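Local coordinates for protein putative oxidoreductase (Bacteroides fragilis NCTC 9343, PDB 3EOF) that probably acts as an oxidoreductase of the nitroreductase family and binds flavin mononucleotide as its cofactor, at residues D23-N26 with D27-T31; T119-E123 with A124-I128; L145-P148 with E149-P153. All blocks are in the same frame, centred on the assembly; numbering follows the deposited sequence.

Contact 1 (D23-N26 with D27-T31)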
# COMPACT_ATOMS: atom_id res chain seq x y z
N ASP A 23 -7.45 13.52 20.47
CA ASP A 23 -6.22 12.96 21.08
C ASP A 23 -5.91 11.57 20.50
O ASP A 23 -4.78 11.30 20.08
CB ASP A 23 -6.27 12.89 22.62
CG ASP A 23 -6.08 14.26 23.32
OD1 ASP A 23 -6.01 15.29 22.62
OD2 ASP A 23 -6.00 14.30 24.59
N LEU A 24 -6.93 10.72 20.47
CA LEU A 24 -6.80 9.33 19.97
C LEU A 24 -6.57 9.27 18.46
O LEU A 24 -5.62 8.65 18.01
CB LEU A 24 -7.99 8.43 20.40
CG LEU A 24 -7.93 6.96 19.93
CD1 LEU A 24 -6.64 6.30 20.42
CD2 LEU A 24 -9.14 6.17 20.37
N LEU A 25 -7.45 9.88 17.68
CA LEU A 25 -7.23 9.91 16.24
C LEU A 25 -5.83 10.48 15.89
O LEU A 25 -5.09 9.89 15.13
CB LEU A 25 -8.33 10.70 15.51
CG LEU A 25 -8.29 10.47 14.02
CD1 LEU A 25 -8.61 9.00 13.58
CD2 LEU A 25 -9.26 11.47 13.34
N ASN A 26 -5.45 11.61 16.45
CA ASN A 26 -4.16 12.19 16.15
C ASN A 26 -3.01 11.34 16.62
O ASN A 26 -1.98 11.32 15.97
CB ASN A 26 -4.03 13.59 16.74
CG ASN A 26 -4.92 14.62 16.06
OD1 ASN A 26 -5.32 14.49 14.89
ND2 ASN A 26 -5.24 15.66 16.81
N ASP A 27 -3.17 10.63 17.73
CA ASP A 27 -2.09 9.77 18.25
C ASP A 27 -1.89 8.57 17.31
O ASP A 27 -0.77 8.23 16.98
CB ASP A 27 -2.39 9.32 19.67
CG ASP A 27 -1.14 8.83 20.43
OD1 ASP A 27 0.01 9.16 20.06
OD2 ASP A 27 -1.33 8.11 21.45
N LEU A 28 -2.99 7.95 16.88
CA LEU A 28 -2.97 6.85 15.93
C LEU A 28 -2.35 7.30 14.62
O LEU A 28 -1.50 6.64 14.11
CB LEU A 28 -4.40 6.34 15.66
CG LEU A 28 -5.10 5.62 16.82
CD1 LEU A 28 -6.58 5.38 16.45
CD2 LEU A 28 -4.37 4.35 17.15
N LEU A 29 -2.79 8.44 14.07
CA LEU A 29 -2.22 8.97 12.84
C LEU A 29 -0.72 9.31 13.03
O LEU A 29 0.10 8.83 12.26
CB LEU A 29 -3.03 10.15 12.31
CG LEU A 29 -4.42 9.84 11.73
CD1 LEU A 29 -5.27 11.06 11.72
CD2 LEU A 29 -4.33 9.22 10.33
N GLU A 30 -0.35 10.03 14.09
CA GLU A 30 1.04 10.38 14.28
C GLU A 30 1.91 9.13 14.29
O GLU A 30 3.00 9.12 13.71
CB GLU A 30 1.24 11.17 15.58
CG GLU A 30 2.66 11.69 15.72
CD GLU A 30 2.89 12.51 16.97
OE1 GLU A 30 1.96 12.70 17.79
OE2 GLU A 30 4.01 12.99 17.12
N THR A 31 1.44 8.08 14.96
CA THR A 31 2.15 6.80 15.01
C THR A 31 2.11 6.14 13.64
O THR A 31 3.11 5.63 13.16
CB THR A 31 1.61 5.85 16.12
OG1 THR A 31 1.56 6.53 17.40
CG2 THR A 31 2.52 4.65 16.27

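Contact 2 (T119-E123 with A124-I128)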
# COMPACT_ATOMS: atom_id res chain seq x y z
N THR A 119 -4.18 -0.98 11.50
CA THR A 119 -3.66 -1.91 12.49
C THR A 119 -3.60 -1.34 13.91
O THR A 119 -3.90 -2.03 14.91
CB THR A 119 -2.26 -2.34 12.06
OG1 THR A 119 -2.34 -2.91 10.74
CG2 THR A 119 -1.68 -3.34 13.00
N LEU A 120 -3.17 -0.10 14.01
CA LEU A 120 -3.10 0.60 15.28
C LEU A 120 -4.50 0.89 15.80
O LEU A 120 -4.77 0.74 16.97
CB LEU A 120 -2.27 1.88 15.16
CG LEU A 120 -0.76 1.66 15.00
CD1 LEU A 120 -0.10 2.96 14.63
CD2 LEU A 120 -0.09 1.09 16.23
N ALA A 121 -5.39 1.30 14.90
CA ALA A 121 -6.77 1.59 15.22
C ALA A 121 -7.45 0.34 15.77
O ALA A 121 -8.04 0.34 16.83
CB ALA A 121 -7.49 2.14 13.96
N GLU A 122 -7.30 -0.77 15.07
CA GLU A 122 -7.86 -2.03 15.55
C GLU A 122 -7.27 -2.47 16.88
O GLU A 122 -7.98 -2.97 17.74
CB GLU A 122 -7.73 -3.10 14.50
CG GLU A 122 -8.65 -2.84 13.30
CD GLU A 122 -8.46 -3.85 12.16
OE1 GLU A 122 -7.46 -4.58 12.16
OE2 GLU A 122 -9.31 -3.92 11.27
N GLU A 123 -5.98 -2.23 17.08
CA GLU A 123 -5.34 -2.54 18.35
C GLU A 123 -5.94 -1.68 19.47
O GLU A 123 -6.05 -2.14 20.61
CB GLU A 123 -3.83 -2.29 18.25
CG GLU A 123 -3.00 -2.89 19.40
CD GLU A 123 -3.06 -4.42 19.46
OE1 GLU A 123 -3.59 -5.03 18.51
OE2 GLU A 123 -2.57 -5.02 20.44
N ALA A 124 -6.33 -0.43 19.13
CA ALA A 124 -6.99 0.49 20.05
C ALA A 124 -8.50 0.17 20.22
O ALA A 124 -9.22 0.90 20.88
CB ALA A 124 -6.82 1.94 19.58
N GLY A 125 -8.98 -0.93 19.67
CA GLY A 125 -10.38 -1.29 19.89
C GLY A 125 -11.34 -0.70 18.86
O GLY A 125 -12.54 -0.83 18.99
N LEU A 126 -10.83 -0.04 17.84
CA LEU A 126 -11.72 0.51 16.80
C LEU A 126 -11.93 -0.50 15.65
O LEU A 126 -11.27 -1.52 15.55
CB LEU A 126 -11.15 1.81 16.27
CG LEU A 126 -10.94 2.98 17.23
CD1 LEU A 126 -9.86 3.96 16.71
CD2 LEU A 126 -12.22 3.71 17.53
N GLY A 127 -12.93 -0.23 14.82
CA GLY A 127 -13.19 -1.05 13.66
C GLY A 127 -13.01 -0.13 12.46
O GLY A 127 -13.35 1.04 12.49
N ILE A 128 -12.46 -0.67 11.40
CA ILE A 128 -12.20 0.07 10.20
C ILE A 128 -12.77 -0.70 8.99
O ILE A 128 -13.06 -1.89 9.04
CB ILE A 128 -10.66 0.30 10.01
CG1 ILE A 128 -9.92 -1.01 9.72
CG2 ILE A 128 -10.01 1.01 11.28
CD1 ILE A 128 -9.93 -1.50 8.27
O HOH W 1 -11.94 -3.55 11.91
O HOH W 2 -10.65 -3.58 17.25

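Contact 3 (L145-P148 with E149-P153)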
# COMPACT_ATOMS: atom_id res chain seq x y z
N LEU A 145 -12.78 17.36 -1.42
CA LEU A 145 -11.75 17.67 -0.43
C LEU A 145 -10.79 18.74 -0.90
O LEU A 145 -9.83 19.08 -0.21
CB LEU A 145 -10.99 16.40 -0.04
CG LEU A 145 -11.88 15.22 0.37
CD1 LEU A 145 -11.06 14.03 0.75
CD2 LEU A 145 -12.86 15.62 1.49
N HIS A 146 -11.04 19.28 -2.09
CA HIS A 146 -10.20 20.32 -2.64
C HIS A 146 -8.72 19.92 -2.75
O HIS A 146 -7.83 20.69 -2.42
CB HIS A 146 -10.34 21.60 -1.79
CG HIS A 146 -11.76 22.07 -1.69
ND1 HIS A 146 -12.46 22.08 -0.50
CD2 HIS A 146 -12.62 22.49 -2.64
CE1 HIS A 146 -13.69 22.52 -0.72
NE2 HIS A 146 -13.81 22.77 -2.01
N LEU A 147 -8.49 18.73 -3.30
CA LEU A 147 -7.15 18.19 -3.47
C LEU A 147 -6.58 18.82 -4.74
O LEU A 147 -7.17 18.73 -5.83
CB LEU A 147 -7.20 16.66 -3.59
CG LEU A 147 -7.95 15.94 -2.47
CD1 LEU A 147 -7.88 14.47 -2.82
CD2 LEU A 147 -7.34 16.26 -1.12
N PRO A 148 -5.51 19.57 -4.57
CA PRO A 148 -4.89 20.25 -5.66
C PRO A 148 -3.91 19.37 -6.47
O PRO A 148 -3.81 18.16 -6.25
CB PRO A 148 -4.17 21.41 -4.95
CG PRO A 148 -3.81 20.92 -3.68
CD PRO A 148 -4.80 19.85 -3.30
N GLU A 149 -3.17 19.98 -7.40
CA GLU A 149 -2.24 19.25 -8.22
C GLU A 149 -1.16 18.54 -7.37
O GLU A 149 -0.75 19.04 -6.35
CB GLU A 149 -1.66 20.21 -9.28
CG GLU A 149 -0.81 19.56 -10.39
CD GLU A 149 -0.49 20.52 -11.54
OE1 GLU A 149 -1.30 21.47 -11.72
OE2 GLU A 149 0.53 20.30 -12.24
N LEU A 150 -0.76 17.34 -7.80
CA LEU A 150 0.18 16.46 -7.12
C LEU A 150 -0.37 15.82 -5.84
O LEU A 150 0.40 15.29 -5.00
CB LEU A 150 1.52 17.15 -6.91
CG LEU A 150 2.24 17.57 -8.18
CD1 LEU A 150 3.60 18.16 -7.80
CD2 LEU A 150 2.39 16.42 -9.16
N VAL A 151 -1.70 15.84 -5.72
CA VAL A 151 -2.44 15.19 -4.62
C VAL A 151 -3.50 14.34 -5.29
O VAL A 151 -4.20 14.81 -6.17
CB VAL A 151 -3.08 16.16 -3.60
CG1 VAL A 151 -3.71 15.37 -2.45
CG2 VAL A 151 -2.00 17.19 -3.03
N PHE A 152 -3.56 13.08 -4.88
CA PHE A 152 -4.45 12.13 -5.45
C PHE A 152 -4.98 11.20 -4.34
O PHE A 152 -4.20 10.65 -3.56
CB PHE A 152 -3.67 11.31 -6.53
CG PHE A 152 -4.58 10.49 -7.41
CD1 PHE A 152 -5.11 9.30 -6.94
CD2 PHE A 152 -4.93 10.93 -8.67
CE1 PHE A 152 -6.01 8.56 -7.71
CE2 PHE A 152 -5.82 10.20 -9.45
CZ PHE A 152 -6.35 9.00 -8.96
N PRO A 153 -6.32 11.01 -4.26
CA PRO A 153 -6.85 10.15 -3.22
C PRO A 153 -6.61 8.69 -3.55
O PRO A 153 -6.93 8.23 -4.66
CB PRO A 153 -8.33 10.46 -3.25
CG PRO A 153 -8.60 10.76 -4.67
CD PRO A 153 -7.41 11.54 -5.12

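Contact 1 (D23-N26 with D27-T31)
Leu28 folds back over the carbonyl of Leu24, one turn earlier in helix 22-32, and Leu29 does the same with Leu25: these are the i to i+4 contacts of a regular alpha-helix. Leu28 can be traced outward from its CB. That CB rests near Leu24 O, and CG comes closer still, 3.3 Å from Leu24 O, because the first torsion (chi1 -68°) sets CG beside the backbone N and so back along the helix. CG also meets a methyl, with Leu24 CD1 at 4.0 Å from Leu28 CG. At the tip the two methyls part: CD1 reaches Leu24 CG at 4.1 Å and packs on Leu126, while CD2 turns to the backbone of helix 100-123 around Leu120 and Ala121. The two leucines meet at a slant, each offering a branch to the other.

Leu25 and Leu29 make a different pair. They lie side by side and point the same way, with Leu29 CD1 3.8 Å from Leu25 CG. Both are buried where this helical face packs on the sheet, on Val48 of strand 44-49 among others.

Backbone bonds tie the same turns together. Leu28 N bonds Leu24 O at 2.9 Å, Leu29 N makes a similar bond to Leu25 O, and Glu30 N one to Asn26 O. The polar flank faces the second subunit, where Ile178 packs on Asn26, Ile174 on Glu30 and Met3 on Asp27, whose OD2 has a long, weak ion pair with Lys7 of that subunit. Asp27 O accepts from Thr31, one turn on, through two donors that come from opposite faces of its carbonyl plane: Thr31 N at 3.0 Å and Thr31 OG1 at 2.9 Å.

Contact 2 (T119-E123 with A124-I128)
Ile128 CG1 lies obliquely above the plane of the Glu122 carboxylate, out beyond its OE2 edge, 3.4 Å from Glu122 OE2, and the two side chains cross at about a right angle. Displaced to the other side of that plane, a water donates to Glu122 OE2 and accepts from Ile128 N, while Arg9, an FMN-binding residue, forms a salt bridge with OE2. This charged partner probably favours the ionised carboxylate.

The peptide planes behind it are also approached from above. Gly125 N bonds Glu122 O at 3.0 Å but stands 68° out of the carbonyl plane, and Leu126 N reaches Ala121 O, again from above. This pair of bonds is a Schellman motif: it ends helix 100-123, with Gly125 taking positive phi (89°) before the chain enters strand 127-131. The apolar contact that goes with the motif joins Ala121 CB to Leu126 CD1 at 4.1 Å, and Ile128 CG2 closes in on Ala121 CB to 3.8 Å. A second water donates to both Glu122 O and Leu126 O, and Glu122 CA points its hydrogen almost straight at Leu126 O, 3.4 Å away.

Contact 3 (L145-P148 with E149-P153)
A type II beta turn from Pro148 to Val151 leads the chain into strand 151-160, and the side chains on either end of it fold against each other. The turn is closed by a weak bond, Val151 N to Pro148 O, 3.2 Å long and bent to 131° at the hydrogen. Leu150 takes the third position with positive phi (71°), and its backbone is held from outside by Phe81 and Gln244.

Val151 divides its two methyls between Leu147 and Pro148, with CG1 anti to its own N (chi1 -175°) and CG2 anti to the carbonyl carbon. CG1 lies along Leu147, 3.9 Å from Leu147 CB and 4.0 Å from Leu147 CD2, and the two side chains stand nearly at right angles. CG2 meets the proline ring at Pro148 CD, also 3.9 Å away, while Val151 CB itself sits 3.4 Å from Pro148 O.

Strand 151-160 is an inner strand of the antiparallel sheet, between 73-80 and 127-131, and Leu147, in the loop between helix 138-145 and this strand, lies against the strand's first residues. Past Val151 the leucine reaches the next residue pointing the same way: Leu147 CD1 touches Pro153 CD at 3.8 Å, and Cys78 of strand 73-80 packs on both Leu147 and Val151. The amide of Gln244 then bridges the two segments, its NE2 donating to Leu147 O and to Val151 O. On the second subunit, Tyr183 packs on Pro148 and Val151.

Overall arrangement
From the N terminus, contact 1 lies within helix 22-32; contact 2 follows where helix 100-123 turns into strand 127-131, and contact 3 where the loop after helix 138-145 enters strand 151-160. Contact 1 runs along its helix, while contacts 2 and 3 close turns, after a helix and before a strand; all are in series, neither nested nor crossed. Contacts 1 and 2 meet in space: Thr31 CG2 packs on Leu120 CD1 at 3.5 Å, joining helices 22-32 and 100-123. Contact 3 stands apart, its centre about 27 Å from that of contact 2, yet its strand neighbours 127-131 in the sheet. All three touch the second subunit, while contact 2 lies nearest the flavin.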